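Local coordinates for protein putative NADH-depentdent flavin oxidoreductase (Cupriavidus metallidurans, PDB 5OCS) that probably acts as an FMN-dependent ene-reductase of the Old Yellow Enzyme family, using NAD(P)H to reduce activated carbon-carbon double bonds, at residues Gln44-Ala50 with Pro331-Trp335; Met153-Arg157 with Phe210-Val214; His186-Ile192 with Asp236-Trp242; Trp335-Ala339 with Leu359-Phe363. One frame throughout, in Å; residues are numbered along the deposited sequence.

Contact 1 of 4, residues Gln44-Ala50 with Pro331-Trp335; sequences QMALSGA and PRWPW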
loop_
_atom_site.group_PDB
_atom_site.type_symbol
_atom_site.label_atom_id
_atom_site.label_comp_id
_atom_site.label_asym_id
_atom_site.label_seq_id
_atom_site.Cartn_x
_atom_site.Cartn_y
_atom_site.Cartn_z
ATOM N N GLN D 44 -0.779 0.292 4.212
ATOM C CA GLN D 44 -0.136 1.313 3.332
ATOM C C GLN D 44 0.037 2.622 4.037
ATOM O O GLN D 44 1.098 3.235 3.979
ATOM C CB GLN D 44 -0.991 1.696 2.105
ATOM C CG GLN D 44 -1.067 0.653 1.076
ATOM C CD GLN D 44 -2.169 1.000 0.093
ATOM O OE1 GLN D 44 -2.011 1.906 -0.743
ATOM N NE2 GLN D 44 -3.295 0.315 0.209
ATOM N N MET D 45 -1.048 3.122 4.601
ATOM C CA MET D 45 -0.988 4.417 5.247
ATOM C C MET D 45 0.096 4.439 6.333
ATOM O O MET D 45 0.875 5.398 6.421
ATOM C CB MET D 45 -2.356 4.771 5.843
ATOM C CG MET D 45 -3.471 5.051 4.864
ATOM S SD MET D 45 -3.207 6.351 3.636
ATOM C CE MET D 45 -2.587 5.473 2.252
ATOM N N ALA D 46 0.167 3.362 7.133
ATOM C CA ALA D 46 1.093 3.276 8.242
ATOM C C ALA D 46 2.557 3.202 7.800
ATOM O O ALA D 46 3.435 3.499 8.627
ATOM C CB ALA D 46 0.753 2.090 9.152
ATOM N N LEU D 47 2.816 2.800 6.550
ATOM C CA LEU D 47 4.162 2.692 5.992
ATOM C C LEU D 47 4.598 3.867 5.136
ATOM O O LEU D 47 5.657 3.826 4.493
ATOM C CB LEU D 47 4.240 1.376 5.198
ATOM C CG LEU D 47 4.057 0.168 6.158
ATOM C CD1 LEU D 47 3.937 -1.144 5.388
ATOM C CD2 LEU D 47 5.122 0.017 7.218
ATOM N N SER D 48 3.816 4.943 5.170
ATOM C CA SER D 48 4.015 6.104 4.341
ATOM C C SER D 48 5.091 7.081 4.778
ATOM O O SER D 48 5.401 7.984 4.012
ATOM C CB SER D 48 2.727 6.883 4.242
ATOM O OG SER D 48 2.402 7.426 5.507
ATOM N N GLY D 49 5.596 6.916 5.999
ATOM C CA GLY D 49 6.512 7.860 6.603
ATOM C C GLY D 49 5.906 9.102 7.189
ATOM O O GLY D 49 6.632 9.980 7.684
ATOM N N ALA D 50 4.579 9.219 7.172
ATOM C CA ALA D 50 3.920 10.325 7.883
ATOM C C ALA D 50 4.163 10.144 9.384
ATOM O O ALA D 50 4.415 9.029 9.887
ATOM C CB ALA D 50 2.412 10.293 7.600
ATOM N N PRO D 331 0.199 7.131 -1.813
ATOM C CA PRO D 331 0.436 6.700 -0.445
ATOM C C PRO D 331 1.869 6.821 -0.003
ATOM O O PRO D 331 2.139 6.637 1.164
ATOM C CB PRO D 331 0.028 5.214 -0.466
ATOM C CG PRO D 331 0.250 4.843 -1.863
ATOM C CD PRO D 331 -0.183 6.015 -2.670
ATOM N N ARG D 332 2.780 7.143 -0.929
ATOM C CA ARG D 332 4.135 7.502 -0.593
ATOM C C ARG D 332 4.352 9.031 -0.540
ATOM O O ARG D 332 5.521 9.510 -0.586
ATOM C CB ARG D 332 5.113 6.888 -1.601
ATOM C CG ARG D 332 4.937 5.382 -1.812
ATOM C CD ARG D 332 5.240 4.545 -0.580
ATOM N NE ARG D 332 5.387 3.181 -1.078
ATOM C CZ ARG D 332 4.524 2.182 -0.968
ATOM N NH1 ARG D 332 3.484 2.237 -0.163
ATOM N NH2 ARG D 332 4.785 1.057 -1.634
ATOM N N TRP D 333 3.269 9.804 -0.448
ATOM C CA TRP D 333 3.373 11.263 -0.424
ATOM C C TRP D 333 4.460 11.806 0.520
ATOM O O TRP D 333 5.257 12.694 0.102
ATOM C CB TRP D 333 2.008 11.912 -0.102
ATOM C CG TRP D 333 1.975 13.416 -0.352
ATOM C CD1 TRP D 333 1.557 14.023 -1.477
ATOM C CD2 TRP D 333 2.404 14.462 0.541
ATOM N NE1 TRP D 333 1.690 15.385 -1.369
ATOM C CE2 TRP D 333 2.195 15.687 -0.137
ATOM C CE3 TRP D 333 2.909 14.482 1.852
ATOM C CZ2 TRP D 333 2.488 16.921 0.434
ATOM C CZ3 TRP D 333 3.215 15.729 2.433
ATOM C CH2 TRP D 333 2.999 16.927 1.701
ATOM N N PRO D 334 4.579 11.265 1.742
ATOM C CA PRO D 334 5.617 11.819 2.615
ATOM C C PRO D 334 7.016 11.493 2.112
ATOM O O PRO D 334 7.928 12.330 2.249
ATOM C CB PRO D 334 5.335 11.195 3.992
ATOM C CG PRO D 334 3.884 10.696 3.898
ATOM C CD PRO D 334 3.717 10.298 2.464
ATOM N N TRP D 335 7.217 10.331 1.477
ATOM C CA TRP D 335 8.544 10.093 0.851
ATOM C C TRP D 335 8.873 11.147 -0.260
ATOM O O TRP D 335 9.988 11.722 -0.349
ATOM C CB TRP D 335 8.602 8.748 0.176
ATOM C CG TRP D 335 8.366 7.538 1.020
ATOM C CD1 TRP D 335 7.941 7.469 2.313
ATOM C CD2 TRP D 335 8.484 6.191 0.552
ATOM N NE1 TRP D 335 7.841 6.144 2.699
ATOM C CE2 TRP D 335 8.189 5.349 1.632
ATOM C CE3 TRP D 335 8.871 5.628 -0.675
ATOM C CZ2 TRP D 335 8.211 3.946 1.504
ATOM C CZ3 TRP D 335 8.894 4.260 -0.795
ATOM C CH2 TRP D 335 8.567 3.436 0.294
HETATM O O HOH W 1 2.730 3.962 1.864
#
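Pro331 and Pro334 pack against the end of helix 36-46 and the turn that follows it. Two apolar contacts are made by the proline rings. Met45 bends at chi2 and chi3, and this brings its methyl CE to 3.8 Å from Pro331 CB. Pro334 CG sits 4.0 Å from Ala50 CB. The Pro334 ring also lies against a backbone oxygen, with CG 3.1 Å from Ser48 O. The Trp335 ring reaches the same oxygen obliquely. Trp335 NE1 is 3.3 Å from Ser48 O, but the angle is too poor for a hydrogen bond.

The polar link across the contact runs through water 1. It donates to Gln44 O and Pro331 O and accepts from Arg332 NH1 in the guanidinium plane, each partner at 2.8 Å. Gln44 OE1 bonds Arg332 NH1 of the second subunit. Within the turn, Ser48 OG gives a 2.7 Å bond to Met45 O, in the carbonyl plane. It also accepts from Ala50 N, which makes an ST turn. Gly49 follows with a positive phi, which favours glycine.

Met45, Ser48 and Ala50 lean on Ile21 of strand 19-21, and Ser48 and Pro334 on Met327 of helix 325-329.

Contact 2 of 4, residues Met153-Arg157 with Phe210-Val214; sequences MKKIR and FPLEV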
loop_
_atom_site.group_PDB
_atom_site.type_symbol
_atom_site.label_atom_id
_atom_site.label_comp_id
_atom_site.label_asym_id
_atom_site.label_seq_id
_atom_site.Cartn_x
_atom_site.Cartn_y
_atom_site.Cartn_z
ATOM N N MET D 153 -29.100 11.060 25.132
ATOM C CA MET D 153 -27.848 11.769 25.268
ATOM C C MET D 153 -26.884 11.019 26.189
ATOM O O MET D 153 -25.691 11.013 25.932
ATOM C CB MET D 153 -28.064 13.208 25.729
ATOM C CG MET D 153 -28.689 14.006 24.605
ATOM S SD MET D 153 -29.167 15.675 25.013
ATOM C CE MET D 153 -27.680 16.522 25.323
ATOM N N LYS D 154 -27.407 10.431 27.284
ATOM C CA LYS D 154 -26.610 9.561 28.143
ATOM C C LYS D 154 -26.060 8.343 27.426
ATOM O O LYS D 154 -24.864 8.030 27.599
ATOM C CB LYS D 154 -27.408 9.125 29.376
ATOM C CG LYS D 154 -26.676 8.155 30.291
ATOM C CD LYS D 154 -27.515 7.939 31.558
ATOM C CE LYS D 154 -27.159 6.700 32.374
ATOM N NZ LYS D 154 -25.701 6.597 32.543
ATOM N N LYS D 155 -26.887 7.664 26.632
ATOM C CA LYS D 155 -26.401 6.551 25.813
ATOM C C LYS D 155 -25.225 7.000 24.949
ATOM O O LYS D 155 -24.169 6.366 24.943
ATOM C CB LYS D 155 -27.486 5.956 24.921
ATOM C CG LYS D 155 -27.099 4.640 24.284
ATOM C CD LYS D 155 -28.077 4.124 23.255
ATOM C CE LYS D 155 -27.610 2.815 22.670
ATOM N NZ LYS D 155 -26.408 2.996 21.804
ATOM N N ILE D 156 -25.370 8.121 24.265
ATOM C CA ILE D 156 -24.262 8.608 23.423
ATOM C C ILE D 156 -22.984 8.891 24.220
ATOM O O ILE D 156 -21.905 8.426 23.795
ATOM C CB ILE D 156 -24.693 9.815 22.568
ATOM C CG1 ILE D 156 -25.713 9.326 21.534
ATOM C CG2 ILE D 156 -23.487 10.451 21.880
ATOM C CD1 ILE D 156 -26.632 10.440 21.060
ATOM N N ARG D 157 -23.081 9.624 25.348
ATOM C CA ARG D 157 -21.924 9.850 26.202
ATOM C C ARG D 157 -21.276 8.513 26.559
ATOM O O ARG D 157 -20.060 8.342 26.386
ATOM C CB ARG D 157 -22.232 10.586 27.520
ATOM C CG ARG D 157 -22.866 11.964 27.396
ATOM C CD ARG D 157 -22.954 12.712 28.738
ATOM N NE ARG D 157 -23.845 13.871 28.587
ATOM C CZ ARG D 157 -25.174 13.846 28.720
ATOM N NH1 ARG D 157 -25.789 12.725 29.087
ATOM N NH2 ARG D 157 -25.897 14.974 28.510
ATOM N N PHE D 210 -23.122 19.889 25.082
ATOM C CA PHE D 210 -23.082 18.439 24.872
ATOM C C PHE D 210 -21.788 17.986 24.186
ATOM O O PHE D 210 -21.154 17.013 24.674
ATOM C CB PHE D 210 -24.311 17.954 24.125
ATOM C CG PHE D 210 -24.363 16.449 23.923
ATOM C CD1 PHE D 210 -24.344 15.573 25.021
ATOM C CD2 PHE D 210 -24.353 15.901 22.650
ATOM C CE1 PHE D 210 -24.404 14.196 24.846
ATOM C CE2 PHE D 210 -24.422 14.506 22.463
ATOM C CZ PHE D 210 -24.445 13.658 23.564
ATOM N N PRO D 211 -21.349 18.677 23.096
ATOM C CA PRO D 211 -20.022 18.340 22.561
ATOM C C PRO D 211 -18.889 18.361 23.625
ATOM O O PRO D 211 -18.022 17.467 23.647
ATOM C CB PRO D 211 -19.781 19.427 21.506
ATOM C CG PRO D 211 -21.170 19.661 20.987
ATOM C CD PRO D 211 -22.075 19.576 22.174
ATOM N N LEU D 212 -18.918 19.367 24.511
ATOM C CA LEU D 212 -17.929 19.428 25.585
ATOM C C LEU D 212 -18.137 18.344 26.641
ATOM O O LEU D 212 -17.130 17.853 27.182
ATOM C CB LEU D 212 -17.841 20.837 26.183
ATOM C CG LEU D 212 -17.247 21.845 25.198
ATOM C CD1 LEU D 212 -17.408 23.263 25.724
ATOM C CD2 LEU D 212 -15.804 21.581 24.868
ATOM N N GLU D 213 -19.378 17.946 26.923
ATOM C CA GLU D 213 -19.640 16.773 27.815
ATOM C C GLU D 213 -19.017 15.505 27.240
ATOM O O GLU D 213 -18.407 14.696 27.952
ATOM C CB GLU D 213 -21.117 16.524 28.053
ATOM C CG GLU D 213 -21.736 17.586 28.968
ATOM C CD GLU D 213 -23.215 17.482 29.073
ATOM O OE1 GLU D 213 -23.801 16.609 28.394
ATOM O OE2 GLU D 213 -23.803 18.276 29.854
ATOM N N VAL D 214 -19.181 15.338 25.932
ATOM C CA VAL D 214 -18.666 14.131 25.270
ATOM C C VAL D 214 -17.161 14.154 25.329
ATOM O O VAL D 214 -16.535 13.130 25.736
ATOM C CB VAL D 214 -19.161 14.014 23.814
ATOM C CG1 VAL D 214 -18.521 12.820 23.092
ATOM C CG2 VAL D 214 -20.656 13.842 23.832
#
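Phe210 points its ring from helix 204-221 at three side chains of helix 150-169. Its CG stands opposite the backbone N (chi1 -178°), which sends the ring toward the other helix. Met153 lies over one ring face. Its CE is 3.5 Å from Phe210 CD1, and its SD is 5.0 Å from the ring centroid, a Met-aromatic contact. Val214 CG2 takes the opposite face from within the same helix. Ile156 meets the ring edge, with CG2 3.7 Å from Phe210 CZ.

Arg157 runs extended from CG to NE, and its flat end turns one face to the ring. The guanidinium and ring planes are 85° apart, and Phe210 CE1 lies above that face. The guanidinium edge grips Glu213. Arg157 NE and Arg157 NH2 each reach Glu213 OE1 at 2.7 Å, a side-on salt bridge to a single oxygen. NH2 comes from the syn side, NE from above the carboxylate plane. Glu213 OE2 bonds Tyr200 OH, so both carboxylate oxygens are held.

The axes of the two helix segments come within 10.6 Å at 37°, roughly the same direction. These are TIM-barrel outer helices, with strand 175-179 and the short helix 184-189 between them in sequence.

Contact 3 of 4, residues His186-Ile192 with Asp236-Trp242; sequences HQFLSPI and DWVPNGW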
loop_
_atom_site.group_PDB
_atom_site.type_symbol
_atom_site.label_atom_id
_atom_site.label_comp_id
_atom_site.label_asym_id
_atom_site.label_seq_id
_atom_site.Cartn_x
_atom_site.Cartn_y
_atom_site.Cartn_z
ATOM N N HIS D 186 -21.543 18.418 15.648
ATOM C CA HIS D 186 -21.701 19.648 14.870
ATOM C C HIS D 186 -23.212 20.087 14.850
ATOM O O HIS D 186 -23.520 21.286 14.907
ATOM C CB HIS D 186 -21.150 19.406 13.472
ATOM C CG HIS D 186 -21.006 20.636 12.630
ATOM N ND1 HIS D 186 -20.308 20.627 11.439
ATOM C CD2 HIS D 186 -21.454 21.903 12.783
ATOM C CE1 HIS D 186 -20.339 21.827 10.891
ATOM N NE2 HIS D 186 -21.033 22.622 11.687
ATOM N N GLN D 187 -24.117 19.105 14.794
ATOM C CA GLN D 187 -25.550 19.357 14.830
ATOM C C GLN D 187 -25.915 20.080 16.120
ATOM O O GLN D 187 -26.756 20.955 16.079
ATOM C CB GLN D 187 -26.369 18.080 14.710
ATOM C CG GLN D 187 -26.265 17.463 13.329
ATOM C CD GLN D 187 -26.547 15.971 13.279
ATOM O OE1 GLN D 187 -27.412 15.472 14.003
ATOM N NE2 GLN D 187 -25.861 15.252 12.361
ATOM N N PHE D 188 -25.315 19.700 17.245
ATOM C CA PHE D 188 -25.537 20.404 18.497
ATOM C C PHE D 188 -24.941 21.798 18.451
ATOM O O PHE D 188 -25.566 22.756 18.957
ATOM C CB PHE D 188 -25.004 19.643 19.707
ATOM C CG PHE D 188 -25.975 18.649 20.282
ATOM C CD1 PHE D 188 -26.061 17.359 19.769
ATOM C CD2 PHE D 188 -26.792 18.973 21.363
ATOM C CE1 PHE D 188 -26.921 16.427 20.318
ATOM C CE2 PHE D 188 -27.635 18.050 21.915
ATOM C CZ PHE D 188 -27.730 16.768 21.392
ATOM N N LEU D 189 -23.749 21.933 17.869
ATOM C CA LEU D 189 -23.084 23.222 17.797
ATOM C C LEU D 189 -23.891 24.246 16.988
ATOM O O LEU D 189 -23.836 25.436 17.273
ATOM C CB LEU D 189 -21.690 23.134 17.197
ATOM C CG LEU D 189 -20.708 22.316 18.056
ATOM C CD1 LEU D 189 -19.442 22.062 17.283
ATOM C CD2 LEU D 189 -20.377 23.021 19.357
ATOM N N SER D 190 -24.565 23.762 15.956
ATOM C CA SER D 190 -25.139 24.639 14.922
ATOM C C SER D 190 -26.587 24.985 15.151
ATOM O O SER D 190 -27.443 24.082 15.230
ATOM C CB SER D 190 -25.018 24.016 13.515
ATOM O OG SER D 190 -25.616 24.886 12.560
ATOM N N PRO D 191 -26.906 26.290 15.182
ATOM C CA PRO D 191 -28.334 26.678 15.207
ATOM C C PRO D 191 -29.195 26.204 14.036
ATOM O O PRO D 191 -30.418 26.228 14.122
ATOM C CB PRO D 191 -28.263 28.205 15.188
ATOM C CG PRO D 191 -27.013 28.508 15.859
ATOM C CD PRO D 191 -26.036 27.465 15.363
ATOM N N ILE D 192 -28.576 25.800 12.940
ATOM C CA ILE D 192 -29.295 25.236 11.804
ATOM C C ILE D 192 -29.900 23.897 12.135
ATOM O O ILE D 192 -31.057 23.648 11.805
ATOM C CB ILE D 192 -28.364 25.178 10.584
ATOM C CG1 ILE D 192 -28.120 26.619 10.126
ATOM C CG2 ILE D 192 -28.924 24.308 9.447
ATOM C CD1 ILE D 192 -26.861 26.734 9.327
ATOM N N ASP D 236 -19.537 27.356 9.038
ATOM C CA ASP D 236 -20.509 27.055 7.997
ATOM C C ASP D 236 -20.357 28.082 6.865
ATOM O O ASP D 236 -19.803 29.187 7.045
ATOM C CB ASP D 236 -21.953 27.047 8.526
ATOM C CG ASP D 236 -22.240 25.910 9.501
ATOM O OD1 ASP D 236 -21.484 24.928 9.573
ATOM O OD2 ASP D 236 -23.248 26.014 10.206
ATOM N N TRP D 237 -20.847 27.694 5.694
ATOM C CA TRP D 237 -20.856 28.546 4.502
ATOM C C TRP D 237 -22.095 29.488 4.567
ATOM O O TRP D 237 -22.140 30.533 3.927
ATOM C CB TRP D 237 -20.826 27.594 3.272
ATOM C CG TRP D 237 -21.102 28.156 1.934
ATOM C CD1 TRP D 237 -20.200 28.739 1.066
ATOM C CD2 TRP D 237 -22.359 28.130 1.240
ATOM N NE1 TRP D 237 -20.832 29.120 -0.101
ATOM C CE2 TRP D 237 -22.157 28.759 -0.023
ATOM C CE3 TRP D 237 -23.642 27.658 1.569
ATOM C CZ2 TRP D 237 -23.200 28.922 -0.962
ATOM C CZ3 TRP D 237 -24.689 27.823 0.634
ATOM C CH2 TRP D 237 -24.456 28.456 -0.613
ATOM N N VAL D 238 -23.098 29.107 5.365
ATOM C CA VAL D 238 -24.356 29.836 5.486
ATOM C C VAL D 238 -24.356 30.693 6.745
ATOM O O VAL D 238 -23.623 30.400 7.669
ATOM C CB VAL D 238 -25.591 28.877 5.488
ATOM C CG1 VAL D 238 -25.782 28.269 4.100
ATOM C CG2 VAL D 238 -25.485 27.768 6.531
ATOM N N PRO D 239 -25.180 31.756 6.782
ATOM C CA PRO D 239 -25.314 32.561 7.990
ATOM C C PRO D 239 -26.142 31.878 9.074
ATOM O O PRO D 239 -26.862 30.917 8.800
ATOM C CB PRO D 239 -26.076 33.788 7.485
ATOM C CG PRO D 239 -26.977 33.209 6.432
ATOM C CD PRO D 239 -26.081 32.251 5.710
ATOM N N ASN D 240 -26.053 32.409 10.289
ATOM C CA ASN D 240 -26.801 31.907 11.436
ATOM C C ASN D 240 -26.584 30.418 11.688
ATOM O O ASN D 240 -27.496 29.701 12.106
ATOM C CB ASN D 240 -28.287 32.241 11.276
ATOM C CG ASN D 240 -28.507 33.675 10.808
ATOM O OD1 ASN D 240 -29.258 33.913 9.870
ATOM N ND2 ASN D 240 -27.821 34.624 11.426
ATOM N N GLY D 241 -25.368 29.956 11.416
ATOM C CA GLY D 241 -24.986 28.593 11.759
ATOM C C GLY D 241 -23.786 28.661 12.674
ATOM O O GLY D 241 -23.613 29.606 13.452
ATOM N N TRP D 242 -22.930 27.665 12.526
ATOM C CA TRP D 242 -21.623 27.664 13.169
ATOM C C TRP D 242 -20.749 28.665 12.432
ATOM O O TRP D 242 -20.937 28.905 11.226
ATOM C CB TRP D 242 -21.039 26.242 13.115
ATOM C CG TRP D 242 -19.836 26.048 13.939
ATOM C CD1 TRP D 242 -18.614 25.695 13.499
ATOM C CD2 TRP D 242 -19.721 26.199 15.373
ATOM N NE1 TRP D 242 -17.739 25.607 14.551
ATOM C CE2 TRP D 242 -18.379 25.928 15.706
ATOM C CE3 TRP D 242 -20.614 26.550 16.388
ATOM C CZ2 TRP D 242 -17.908 25.969 17.007
ATOM C CZ3 TRP D 242 -20.146 26.602 17.697
ATOM C CH2 TRP D 242 -18.807 26.296 17.989
HETATM O O HOH W 2 -24.723 23.946 10.388
#
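Asp236 OD2, which faces Ser190 OG across the contact, accepts from Trp242 N at 2.9 Å, from well above the carboxylate plane. Water 2 lies between the two side-chain oxygens, but its 2.5 Å distances to Asp236 OD2 and Ser190 OG are doubtful. Ser190 OG, opposite its backbone N (chi1 179°), accepts from Ile192 N at 3.1 Å and forms an ST turn. The other carboxylate oxygen, Asp236 OD1, takes a weak bond of 3.2 Å from His186 NE2 at the ring edge.

These segments belong to the TIM-barrel loops and short helix that follow strands 175-179 and 228-233. The side chain of His186 is about 9 Å from that of the FMN-binding Arg231. Trp242 fills the joint between the two segments. Leu189 CB stands over one face of its six-membered ring, 4.0 Å from the centroid, as a CH-pi contact. Leu250 of helix 244-256 and Val232 of strand 228-233 also pack on Trp242.

Nearer the surface, Pro191 CB rests 3.5 Å from Asn240 O. Ile192 CD1 meets Val238 CG2 at 3.3 Å, a doubtfully short distance, and it lies beside Gly241 CA.

Contact 4 of 4, residues Trp335-Ala339 with Leu359-Phe363; sequences WHAAA and LEKLF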
loop_
_atom_site.group_PDB
_atom_site.type_symbol
_atom_site.label_atom_id
_atom_site.label_comp_id
_atom_site.label_asym_id
_atom_site.label_seq_id
_atom_site.Cartn_x
_atom_site.Cartn_y
_atom_site.Cartn_z
ATOM N N TRP D 335 7.217 10.331 1.477
ATOM C CA TRP D 335 8.544 10.093 0.851
ATOM C C TRP D 335 8.873 11.147 -0.260
ATOM O O TRP D 335 9.988 11.722 -0.349
ATOM C CB TRP D 335 8.602 8.748 0.176
ATOM C CG TRP D 335 8.366 7.538 1.020
ATOM C CD1 TRP D 335 7.941 7.469 2.313
ATOM C CD2 TRP D 335 8.484 6.191 0.552
ATOM N NE1 TRP D 335 7.841 6.144 2.699
ATOM C CE2 TRP D 335 8.189 5.349 1.632
ATOM C CE3 TRP D 335 8.871 5.628 -0.675
ATOM C CZ2 TRP D 335 8.211 3.946 1.504
ATOM C CZ3 TRP D 335 8.894 4.260 -0.795
ATOM C CH2 TRP D 335 8.567 3.436 0.294
ATOM N N HIS D 336 7.875 11.397 -1.093
ATOM C CA HIS D 336 7.998 12.311 -2.232
ATOM C C HIS D 336 8.188 13.730 -1.753
ATOM O O HIS D 336 9.052 14.444 -2.329
ATOM C CB HIS D 336 6.843 12.141 -3.173
ATOM C CG HIS D 336 6.750 10.759 -3.706
ATOM N ND1 HIS D 336 5.562 10.185 -4.096
ATOM C CD2 HIS D 336 7.693 9.794 -3.806
ATOM C CE1 HIS D 336 5.791 8.943 -4.497
ATOM N NE2 HIS D 336 7.087 8.687 -4.340
ATOM N N ALA D 337 7.502 14.085 -0.656
ATOM C CA ALA D 337 7.708 15.390 -0.034
ATOM C C ALA D 337 9.116 15.567 0.566
ATOM O O ALA D 337 9.771 16.644 0.421
ATOM C CB ALA D 337 6.621 15.710 1.001
ATOM N N ALA D 338 9.583 14.533 1.254
ATOM C CA ALA D 338 10.897 14.543 1.853
ATOM C C ALA D 338 11.966 14.694 0.776
ATOM O O ALA D 338 12.917 15.506 0.967
ATOM C CB ALA D 338 11.124 13.276 2.663
ATOM N N ALA D 339 11.799 14.019 -0.348
ATOM C CA ALA D 339 12.745 14.159 -1.465
ATOM C C ALA D 339 12.767 15.611 -1.964
ATOM O O ALA D 339 13.836 16.128 -2.278
ATOM C CB ALA D 339 12.397 13.228 -2.604
ATOM N N LEU D 359 18.484 10.270 -5.875
ATOM C CA LEU D 359 18.478 10.599 -4.457
ATOM C C LEU D 359 19.439 9.736 -3.699
ATOM O O LEU D 359 19.783 8.643 -4.137
ATOM C CB LEU D 359 17.069 10.390 -3.865
ATOM C CG LEU D 359 16.028 11.385 -4.354
ATOM C CD1 LEU D 359 14.625 10.793 -4.381
ATOM C CD2 LEU D 359 16.079 12.661 -3.516
ATOM N N GLU D 360 19.829 10.232 -2.535
ATOM C CA GLU D 360 20.620 9.488 -1.554
ATOM C C GLU D 360 20.106 9.883 -0.186
ATOM O O GLU D 360 19.658 11.024 -0.012
ATOM C CB GLU D 360 22.113 9.862 -1.660
ATOM C CG GLU D 360 22.771 9.506 -2.990
ATOM C CD GLU D 360 22.672 8.020 -3.328
ATOM O OE1 GLU D 360 22.690 7.185 -2.390
ATOM O OE2 GLU D 360 22.555 7.692 -4.537
ATOM N N LYS D 361 20.147 8.947 0.764
ATOM C CA LYS D 361 19.798 9.220 2.174
ATOM C C LYS D 361 18.336 9.586 2.431
ATOM O O LYS D 361 18.038 10.150 3.473
ATOM C CB LYS D 361 20.650 10.361 2.775
ATOM C CG LYS D 361 22.149 10.229 2.614
ATOM C CD LYS D 361 22.717 9.207 3.579
ATOM C CE LYS D 361 24.237 9.176 3.513
ATOM N NZ LYS D 361 24.727 7.773 3.599
ATOM N N LEU D 362 17.442 9.285 1.490
ATOM C CA LEU D 362 16.003 9.552 1.689
ATOM C C LEU D 362 15.462 8.759 2.870
ATOM O O LEU D 362 14.634 9.259 3.671
ATOM C CB LEU D 362 15.212 9.242 0.410
ATOM C CG LEU D 362 13.701 9.502 0.471
ATOM C CD1 LEU D 362 13.475 10.989 0.719
ATOM C CD2 LEU D 362 13.001 9.097 -0.805
ATOM N N PHE D 363 15.872 7.501 2.952
ATOM C CA PHE D 363 15.351 6.626 3.964
ATOM C C PHE D 363 16.279 6.568 5.170
ATOM O O PHE D 363 17.466 6.263 5.031
ATOM C CB PHE D 363 15.130 5.246 3.379
ATOM C CG PHE D 363 14.178 5.209 2.201
ATOM C CD1 PHE D 363 12.996 5.937 2.192
ATOM C CD2 PHE D 363 14.442 4.375 1.145
ATOM C CE1 PHE D 363 12.108 5.856 1.139
ATOM C CE2 PHE D 363 13.586 4.303 0.077
ATOM C CZ PHE D 363 12.411 5.034 0.076
#
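Leu362 and Phe363 turn in different ways to reach Trp335 and the alanines after it. Leu362 has CG opposite its backbone N (chi1 -179°), which drives the branch CD1 into the side of helix 333-341. Phe363 has CG beside the backbone N instead (chi1 -59°), which places its ring against the indole.

The two rings make a T-shaped pair. The Phe363 edge, at CE1 and CZ, points at one face of the Trp335 six-membered ring. The planes stand at 71° and the centroids are 4.8 Å apart. The closest approach is Phe363 CZ to Trp335 CE3 at 3.7 Å.

One helix turn on, Leu362 CD1 lies 3.8 Å from Ala338 CB and 3.6 Å from Ala339 N. Trp335 O is close to the same methyl, and it is already bonded to Ala339 N in the helix. Leu359 CD1 reaches Ala339 CB at 3.7 Å. The small alanines let the leucines come close to the helix backbone. Tyr329 of the second subunit packs on Ala339, Leu359 and Leu362.

No hydrogen bond joins the two segments. Leu362 is hydrogen-bonded elsewhere, to Gln355 and Val345. Residues 359-363 are therefore held to this helix by apolar and aromatic packing.

How the contacts relate
Contacts 1 and 4 share Trp335 on helix 333-341, with centres about 12 Å apart. Both touch the second subunit, so they mark the dimer-facing side of the barrel. Contacts 2 and 3 lie on the opposite side of the chain's centre, each about 35 Å from contact 1, centre to centre. They touch one another: Phe210 CD2 packs 3.5 Å from Phe188 CE1, and Met153 and Pro211 also meet Phe188. Contact 2 is away from the FMN-binding residues. Contact 3 comes nearer through His186. No FMN is bound to this chain's own site in the model. The FMN about 10 Å from the Phe363 side chain and 11 Å from that of Trp335 is probably the second subunit's.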